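Local coordinates for SspB protein (PDB 6JUF), which probably acts as a metal-binding DNase in the SspABCD-SspE system, a phosphorothioation-sensing bacterial defence with broad anti-phage activity, at residues Q290-V295 / S299-S304; L239-R244 / G250-A255; D44-Q49 / N55-M60. All blocks are in the same frame, centred on the assembly; numbering follows the deposited sequence.

Contact 1: Q290-V295 / S299-S304; sequences QLVEAV and SLTFTS
T301 reaches across to two residues of the partner strand, Q290 and V292, on the face of the sheet that these three share with S299. CB of T301 lies 4.1 Å from O of Q290. At CB the side chain forks. The hydroxyl sits between the backbone N and the carbonyl carbon (chi1 70°), which brings OG1 of T301 to 3.4 Å from CB of Q290, a packing contact. The methyl takes the other branch, toward V292: CG2 of T301 lies 4.0 Å from CG2 of V292, the two side chains crossing at about a right angle on a diagonal of the ladder.

Beneath them, four backbone bonds join the strands in antiparallel register. Q290 and T301 form one hydrogen-bonded pair, with T301 N to Q290 O at 2.8 Å and the return bond from Q290 N to T301 O longer at 3.1 Å. V292 and S299 form the other, the two donors V292 N and S299 N each giving a nearly straight bond. Strands 289-293 and 298-302 thus make a beta hairpin after helix 231-243, strand 250-253 and the helices up to 272-285, an order consistent with a winged-helix domain, in which this hairpin would be the wing. The strand directions differ by 130°, so the ladder is markedly twisted.

Between the two bonded pairs, L291 faces L300 as a non-hydrogen-bonded pair on the reverse face. The end of L291 leans toward the neighbouring strand: CD2 of L291 comes to 4.1 Å from CB of L300. Backbone carbons add weaker polar contacts, L291 CA lying 3.3 Å from S299 O. Both leucines also rest on L279 of helix 272-285, and L300 continues onto C238 and L239 of helix 231-243.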
loop_
_atom_site.group_PDB
_atom_site.type_symbol
_atom_site.label_atom_id
_atom_site.label_comp_id
_atom_site.label_asym_id
_atom_site.label_seq_id
_atom_site.Cartn_x
_atom_site.Cartn_y
_atom_site.Cartn_z
ATOM N N GLN B 290 1.465 27.103 -22.964
ATOM C CA GLN B 290 0.458 27.058 -24.047
ATOM C C GLN B 290 0.586 25.763 -24.839
ATOM O O GLN B 290 1.621 25.122 -24.882
ATOM C CB GLN B 290 0.590 28.239 -25.044
ATOM C CG GLN B 290 0.231 29.574 -24.417
ATOM C CD GLN B 290 0.091 30.683 -25.472
ATOM O OE1 GLN B 290 0.345 30.462 -26.653
ATOM N NE2 GLN B 290 -0.380 31.840 -25.060
ATOM N N LEU B 291 -0.504 25.380 -25.457
ATOM C CA LEU B 291 -0.470 24.391 -26.506
ATOM C C LEU B 291 -0.633 25.151 -27.811
ATOM O O LEU B 291 -1.594 25.883 -27.967
ATOM C CB LEU B 291 -1.577 23.348 -26.392
ATOM C CG LEU B 291 -1.417 22.268 -25.299
ATOM C CD1 LEU B 291 -2.396 21.149 -25.651
ATOM C CD2 LEU B 291 -0.015 21.656 -25.256
ATOM N N VAL B 292 0.320 24.962 -28.725
ATOM C CA VAL B 292 0.373 25.714 -29.988
ATOM C C VAL B 292 0.468 24.749 -31.168
ATOM O O VAL B 292 1.099 23.706 -31.071
ATOM C CB VAL B 292 1.570 26.688 -29.970
ATOM C CG1 VAL B 292 1.766 27.379 -31.312
ATOM C CG2 VAL B 292 1.382 27.727 -28.865
ATOM N N GLU B 293 -0.167 25.079 -32.279
ATOM C CA GLU B 293 -0.046 24.280 -33.499
ATOM C C GLU B 293 0.968 24.942 -34.405
ATOM O O GLU B 293 0.863 26.130 -34.689
ATOM C CB GLU B 293 -1.367 24.222 -34.243
ATOM C CG GLU B 293 -2.479 23.569 -33.461
ATOM C CD GLU B 293 -3.374 22.730 -34.336
ATOM O OE1 GLU B 293 -3.288 22.850 -35.588
ATOM O OE2 GLU B 293 -4.151 21.946 -33.753
ATOM N N ALA B 294 1.969 24.189 -34.849
ATOM C CA ALA B 294 2.991 24.790 -35.699
ATOM C C ALA B 294 2.954 24.133 -37.055
ATOM O O ALA B 294 2.564 24.746 -38.032
ATOM C CB ALA B 294 4.369 24.730 -35.084
ATOM N N VAL B 295 3.301 22.876 -37.178
ATOM C CA VAL B 295 3.204 22.426 -38.596
ATOM C C VAL B 295 2.466 21.146 -38.988
ATOM O O VAL B 295 3.150 20.223 -39.377
ATOM C CB VAL B 295 4.614 22.321 -39.262
ATOM C CG1 VAL B 295 5.331 23.649 -39.401
ATOM C CG2 VAL B 295 5.520 21.341 -38.517
ATOM N N SER B 299 2.525 21.482 -30.033
ATOM C CA SER B 299 3.590 21.509 -29.066
ATOM C C SER B 299 3.133 22.174 -27.783
ATOM O O SER B 299 2.229 23.068 -27.761
ATOM C CB SER B 299 4.817 22.259 -29.576
ATOM O OG SER B 299 5.382 21.564 -30.681
ATOM N N LEU B 300 3.789 21.750 -26.711
ATOM C CA LEU B 300 3.731 22.490 -25.445
ATOM C C LEU B 300 4.820 23.554 -25.426
ATOM O O LEU B 300 6.011 23.261 -25.655
ATOM C CB LEU B 300 3.938 21.519 -24.287
ATOM C CG LEU B 300 4.199 22.079 -22.871
ATOM C CD1 LEU B 300 2.935 22.746 -22.335
ATOM C CD2 LEU B 300 4.671 20.937 -21.946
ATOM N N THR B 301 4.424 24.814 -25.199
ATOM C CA THR B 301 5.381 25.884 -25.092
ATOM C C THR B 301 5.487 26.362 -23.652
ATOM O O THR B 301 4.495 26.305 -22.887
ATOM C CB THR B 301 5.044 27.046 -26.027
ATOM O OG1 THR B 301 3.865 27.728 -25.562
ATOM C CG2 THR B 301 4.896 26.506 -27.468
ATOM N N PHE B 302 6.664 26.856 -23.295
ATOM C CA PHE B 302 6.890 27.441 -21.979
ATOM C C PHE B 302 7.763 28.712 -22.100
ATOM O O PHE B 302 8.775 28.686 -22.825
ATOM C CB PHE B 302 7.538 26.387 -20.999
ATOM C CG PHE B 302 8.525 25.426 -21.691
ATOM C CD1 PHE B 302 8.038 24.241 -22.293
ATOM C CD2 PHE B 302 9.895 25.706 -21.766
ATOM C CE1 PHE B 302 8.926 23.402 -22.957
ATOM C CE2 PHE B 302 10.758 24.829 -22.438
ATOM C CZ PHE B 302 10.266 23.683 -23.019
ATOM N N THR B 303 7.345 29.802 -21.430
ATOM C CA THR B 303 7.969 31.146 -21.652
ATOM C C THR B 303 9.168 31.322 -20.725
ATOM O O THR B 303 9.837 32.372 -20.740
ATOM C CB THR B 303 6.968 32.272 -21.369
ATOM O OG1 THR B 303 6.445 32.138 -20.018
ATOM C CG2 THR B 303 5.834 32.296 -22.386
ATOM N N SER B 304 9.429 30.303 -19.888
ATOM C CA SER B 304 10.627 30.313 -19.056
ATOM C C SER B 304 11.065 28.898 -18.809
ATOM O O SER B 304 10.456 27.968 -19.355
ATOM C CB SER B 304 10.429 31.099 -17.731
ATOM O OG SER B 304 9.483 30.466 -16.865
#

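Contact 2: L239-R244 / G250-A255; sequences LDYAAR and GSISLA
Apolar packing joins Y241 and A242 of helix 231-243 to I252 of strand 250-253, and a single isoleucine supplies the strand's share. Its two branches are divided between two helix residues. CD1 of I252 comes to 3.6 Å from CD2 of Y241 and to 3.9 Å from CE2 of Y241, while CG2 of I252 lies 4.2 Å from CB of A242. The split follows from the torsion: with CG1 anti to the backbone N (chi1 179°), the long branch runs on to the tyrosine and the methyl CG2 faces the alanine. All three residues are buried.

The aromatic contact is made at the rim of the ring. The terminal methyl of I252 lies in the plane of the tyrosine, at the edge holding CD2 and CE2, and the two side chains cross at about a right angle. Across the ring, CD1 of Y241 stands 3.5 Å above the plane of the R244 guanidinium, offset toward the rim of that group, three residues further along the chain.

Polar bonds fix the surroundings but none bridges the two segments. Y241 OH is hydrogen-bonded to E260, which ties the far end of the ring. D240, which does not touch 250-255, makes a salt bridge with R121 and a hydrogen bond with the indole of W115. On the strand, the backbone of I252 pairs with L300, and S253 takes the N-cap position of helix 254-259, its OG bonded to the backbone N of R256.

Helix 231-243 packed on the short edge strand 250-253, which runs through a serine cap straight into helix 254-259, is consistent with the opening of a winged-helix domain.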
loop_
_atom_site.group_PDB
_atom_site.type_symbol
_atom_site.label_atom_id
_atom_site.label_comp_id
_atom_site.label_asym_id
_atom_site.label_seq_id
_atom_site.Cartn_x
_atom_site.Cartn_y
_atom_site.Cartn_z
ATOM N N LEU B 239 7.110 18.677 -18.510
ATOM C CA LEU B 239 8.043 19.794 -18.310
ATOM C C LEU B 239 9.393 19.329 -17.786
ATOM O O LEU B 239 10.448 19.819 -18.234
ATOM C CB LEU B 239 7.402 20.824 -17.393
ATOM C CG LEU B 239 6.262 21.641 -18.003
ATOM C CD1 LEU B 239 5.385 22.210 -16.845
ATOM C CD2 LEU B 239 6.738 22.747 -18.944
ATOM N N ASP B 240 9.347 18.328 -16.870
ATOM C CA ASP B 240 10.590 17.764 -16.340
ATOM C C ASP B 240 11.382 17.088 -17.475
ATOM O O ASP B 240 12.601 17.195 -17.554
ATOM C CB ASP B 240 10.231 16.765 -15.260
ATOM C CG ASP B 240 11.435 16.214 -14.509
ATOM O OD1 ASP B 240 12.276 17.003 -14.040
ATOM O OD2 ASP B 240 11.516 14.967 -14.398
ATOM N N TYR B 241 10.625 16.401 -18.374
ATOM C CA TYR B 241 11.256 15.759 -19.536
ATOM C C TYR B 241 11.954 16.806 -20.421
ATOM O O TYR B 241 13.114 16.658 -20.809
ATOM C CB TYR B 241 10.246 14.919 -20.324
ATOM C CG TYR B 241 10.919 14.172 -21.437
ATOM C CD1 TYR B 241 11.624 12.963 -21.151
ATOM C CD2 TYR B 241 10.925 14.645 -22.743
ATOM C CE1 TYR B 241 12.272 12.302 -22.192
ATOM C CE2 TYR B 241 11.599 13.983 -23.761
ATOM C CZ TYR B 241 12.258 12.808 -23.470
ATOM O OH TYR B 241 12.932 12.140 -24.440
ATOM N N ALA B 242 11.226 17.887 -20.737
ATOM C CA ALA B 242 11.778 18.967 -21.527
ATOM C C ALA B 242 13.046 19.550 -20.894
ATOM O O ALA B 242 14.013 19.882 -21.579
ATOM C CB ALA B 242 10.710 20.032 -21.740
ATOM N N ALA B 243 13.011 19.676 -19.563
ATOM C CA ALA B 243 14.103 20.218 -18.767
ATOM C C ALA B 243 15.435 19.449 -18.872
ATOM O O ALA B 243 16.463 19.981 -18.554
ATOM C CB ALA B 243 13.683 20.364 -17.317
ATOM N N ARG B 244 15.363 18.195 -19.300
ATOM C CA ARG B 244 16.551 17.409 -19.505
ATOM C C ARG B 244 17.458 18.071 -20.537
ATOM O O ARG B 244 18.649 17.906 -20.452
ATOM C CB ARG B 244 16.166 16.011 -20.008
ATOM C CG ARG B 244 15.399 15.225 -18.977
ATOM C CD ARG B 244 15.067 13.852 -19.575
ATOM N NE ARG B 244 14.237 13.039 -18.648
ATOM C CZ ARG B 244 14.073 11.726 -18.727
ATOM N NH1 ARG B 244 14.602 10.982 -19.731
ATOM N NH2 ARG B 244 13.319 11.121 -17.774
ATOM N N GLY B 250 11.087 27.556 -24.272
ATOM C CA GLY B 250 11.165 26.630 -25.404
ATOM C C GLY B 250 9.851 25.912 -25.648
ATOM O O GLY B 250 8.764 26.419 -25.343
ATOM N N SER B 251 9.956 24.744 -26.267
ATOM C CA SER B 251 8.784 23.951 -26.603
ATOM C C SER B 251 9.203 22.511 -26.813
ATOM O O SER B 251 10.386 22.215 -27.026
ATOM C CB SER B 251 8.093 24.489 -27.859
ATOM O OG SER B 251 8.940 24.303 -28.990
ATOM N N ILE B 252 8.225 21.628 -26.747
ATOM C CA ILE B 252 8.412 20.213 -27.074
ATOM C C ILE B 252 7.102 19.676 -27.655
ATOM O O ILE B 252 6.023 20.002 -27.179
ATOM C CB ILE B 252 8.805 19.375 -25.807
ATOM C CG1 ILE B 252 8.971 17.892 -26.162
ATOM C CG2 ILE B 252 7.800 19.568 -24.697
ATOM C CD1 ILE B 252 9.800 17.118 -25.122
ATOM N N SER B 253 7.216 18.882 -28.713
ATOM C CA SER B 253 6.037 18.492 -29.450
ATOM C C SER B 253 5.266 17.430 -28.691
ATOM O O SER B 253 5.861 16.666 -27.901
ATOM C CB SER B 253 6.475 17.942 -30.819
ATOM O OG SER B 253 7.190 16.715 -30.667
ATOM N N LEU B 254 3.949 17.415 -28.870
ATOM C CA LEU B 254 3.116 16.358 -28.297
ATOM C C LEU B 254 3.538 14.975 -28.818
ATOM O O LEU B 254 3.474 14.004 -28.084
ATOM C CB LEU B 254 1.631 16.604 -28.513
ATOM C CG LEU B 254 0.882 17.409 -27.447
ATOM C CD1 LEU B 254 0.587 16.472 -26.254
ATOM C CD2 LEU B 254 1.673 18.612 -26.959
ATOM N N ALA B 255 3.929 14.886 -30.079
ATOM C CA ALA B 255 4.356 13.599 -30.638
ATOM C C ALA B 255 5.554 13.034 -29.878
ATOM O O ALA B 255 5.587 11.815 -29.595
ATOM C CB ALA B 255 4.732 13.792 -32.127
#

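Contact 3: D44-Q49 / N55-M60; sequences DDAPVQ and NMVYAM
P47 and V57, whose CA atoms are 6.6 Å apart, bring the first turns of helices 46-50 and 57-66 together, and no hydrogen bond spans the gap. Each turn is closed by its own backbone bond, Q49 N to D45 O and M60 N to M56 O, both 3.0 Å. The proline suits its place: in the first turn of a helix, its missing N-H costs no helical bond.

V57 carries the contact from its side of the pair, one methyl for each partner. With CG1 anti to the backbone N (chi1 176°), CG1 of V57 reaches CB of A46 at 4.3 Å. The other methyl, CG2 of V57, meets the pyrrolidine at CG of P47, 4.1 Å away, the two side chains crossing obliquely. Both approaches are loose van der Waals contacts between methyl or ring carbons, so the valine fork is shared between two consecutive residues.

The side chain of V57 lies about 8 Å from that of E18, a residue that binds magnesium, although no metal is bound to this chain. V57 also touches V52 of the intervening loop and L50, at the end of helix 46-50, while M60, a turn later, packs on L50 and on K29 of helix 24-34. W26 of that helix touches M56 and A59, and Q33 touches Q49, so helices 24-34, 46-50 and 57-66 all pack on one another.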
loop_
_atom_site.group_PDB
_atom_site.type_symbol
_atom_site.label_atom_id
_atom_site.label_comp_id
_atom_site.label_asym_id
_atom_site.label_seq_id
_atom_site.Cartn_x
_atom_site.Cartn_y
_atom_site.Cartn_z
ATOM N N ASP B 44 26.976 -1.326 11.854
ATOM C CA ASP B 44 26.878 -2.682 12.329
ATOM C C ASP B 44 25.465 -3.077 12.768
ATOM O O ASP B 44 25.018 -4.190 12.485
ATOM C CB ASP B 44 27.799 -2.926 13.521
ATOM C CG ASP B 44 29.239 -2.846 13.171
ATOM O OD1 ASP B 44 29.614 -2.876 11.969
ATOM O OD2 ASP B 44 30.016 -2.743 14.156
ATOM N N ASP B 45 24.759 -2.154 13.405
ATOM C CA ASP B 45 23.369 -2.353 13.859
ATOM C C ASP B 45 22.338 -1.944 12.817
ATOM O O ASP B 45 21.180 -1.787 13.182
ATOM C CB ASP B 45 23.094 -1.506 15.115
ATOM C CG ASP B 45 24.077 -1.776 16.232
ATOM O OD1 ASP B 45 24.831 -0.869 16.662
ATOM O OD2 ASP B 45 24.096 -2.912 16.680
ATOM N N ALA B 46 22.718 -1.778 11.547
ATOM C CA ALA B 46 21.734 -1.358 10.524
ATOM C C ALA B 46 20.451 -2.203 10.516
ATOM O O ALA B 46 19.362 -1.629 10.447
ATOM C CB ALA B 46 22.351 -1.285 9.124
ATOM N N PRO B 47 20.544 -3.552 10.592
ATOM C CA PRO B 47 19.287 -4.295 10.560
ATOM C C PRO B 47 18.278 -3.914 11.654
ATOM O O PRO B 47 17.111 -3.663 11.347
ATOM C CB PRO B 47 19.716 -5.752 10.661
ATOM C CG PRO B 47 21.127 -5.785 10.148
ATOM C CD PRO B 47 21.724 -4.453 10.560
ATOM N N VAL B 48 18.731 -3.842 12.899
ATOM C CA VAL B 48 17.872 -3.433 13.984
ATOM C C VAL B 48 17.415 -1.995 13.829
ATOM O O VAL B 48 16.260 -1.705 14.112
ATOM C CB VAL B 48 18.601 -3.669 15.344
ATOM C CG1 VAL B 48 17.936 -2.903 16.480
ATOM C CG2 VAL B 48 18.586 -5.173 15.608
ATOM N N GLN B 49 18.301 -1.101 13.405
ATOM C CA GLN B 49 18.001 0.326 13.379
ATOM C C GLN B 49 17.016 0.610 12.259
ATOM O O GLN B 49 16.137 1.450 12.427
ATOM C CB GLN B 49 19.278 1.163 13.407
ATOM C CG GLN B 49 19.819 1.039 14.822
ATOM C CD GLN B 49 21.196 1.603 15.076
ATOM O OE1 GLN B 49 21.905 1.963 14.158
ATOM N NE2 GLN B 49 21.585 1.644 16.335
ATOM N N ASN B 55 19.489 -9.545 5.069
ATOM C CA ASN B 55 19.538 -9.669 3.598
ATOM C C ASN B 55 18.693 -8.598 2.920
ATOM O O ASN B 55 18.663 -8.548 1.709
ATOM C CB ASN B 55 19.107 -11.061 3.138
ATOM C CG ASN B 55 17.706 -11.387 3.536
ATOM O OD1 ASN B 55 17.226 -10.932 4.580
ATOM N ND2 ASN B 55 17.019 -12.151 2.719
ATOM N N MET B 56 18.050 -7.741 3.720
ATOM C CA MET B 56 17.216 -6.635 3.161
ATOM C C MET B 56 17.872 -5.243 3.185
ATOM O O MET B 56 17.406 -4.304 2.513
ATOM C CB MET B 56 15.865 -6.581 3.880
ATOM C CG MET B 56 15.054 -7.824 3.708
ATOM S SD MET B 56 13.725 -7.733 4.937
ATOM C CE MET B 56 13.136 -9.411 4.780
ATOM N N VAL B 57 19.013 -5.121 3.895
ATOM C CA VAL B 57 19.639 -3.798 4.036
ATOM C C VAL B 57 20.002 -3.160 2.691
ATOM O O VAL B 57 19.709 -1.998 2.431
ATOM C CB VAL B 57 20.824 -3.819 5.013
ATOM C CG1 VAL B 57 21.508 -2.444 5.064
ATOM C CG2 VAL B 57 20.398 -4.312 6.428
ATOM N N TYR B 58 20.698 -3.916 1.864
ATOM C CA TYR B 58 21.118 -3.386 0.587
ATOM C C TYR B 58 19.941 -3.038 -0.339
ATOM O O TYR B 58 19.943 -2.000 -0.981
ATOM C CB TYR B 58 22.133 -4.310 -0.106
ATOM C CG TYR B 58 22.962 -3.488 -1.008
ATOM C CD1 TYR B 58 24.156 -2.998 -0.540
ATOM C CD2 TYR B 58 22.538 -3.167 -2.324
ATOM C CE1 TYR B 58 24.925 -2.211 -1.296
ATOM C CE2 TYR B 58 23.340 -2.340 -3.127
ATOM C CZ TYR B 58 24.530 -1.888 -2.572
ATOM O OH TYR B 58 25.374 -1.126 -3.338
ATOM N N ALA B 59 18.955 -3.924 -0.383
ATOM C CA ALA B 59 17.763 -3.656 -1.208
ATOM C C ALA B 59 17.098 -2.348 -0.769
ATOM O O ALA B 59 16.691 -1.539 -1.585
ATOM C CB ALA B 59 16.793 -4.825 -1.143
ATOM N N MET B 60 17.009 -2.136 0.538
ATOM C CA MET B 60 16.418 -0.887 1.062
ATOM C C MET B 60 17.239 0.354 0.626
ATOM O O MET B 60 16.675 1.351 0.169
ATOM C CB MET B 60 16.336 -0.975 2.588
ATOM C CG MET B 60 15.731 0.254 3.269
ATOM S SD MET B 60 15.851 0.048 5.041
ATOM C CE MET B 60 14.441 0.973 5.632
#

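In the fold
Contacts 1 and 2 meet in one small sheet: strand 298-302 is its middle strand, with 289-293 on one flank and 250-253 on the other, and L300 N to I252 O, at 2.9 Å, links the two contacts directly. Their chemistry differs with depth. Contact 1 is a surface hairpin held mainly by backbone hydrogen bonds, whereas contact 2 is buried and rests on side-chain packing of helix 231-243 against the sheet. Contact 3 lies on the opposite side of the chain's centre, with its centre about 48 Å from that of contact 1 and about 39 Å from that of contact 2. Partly buried and purely apolar, it joins two helices nearer to the metal-binding E18.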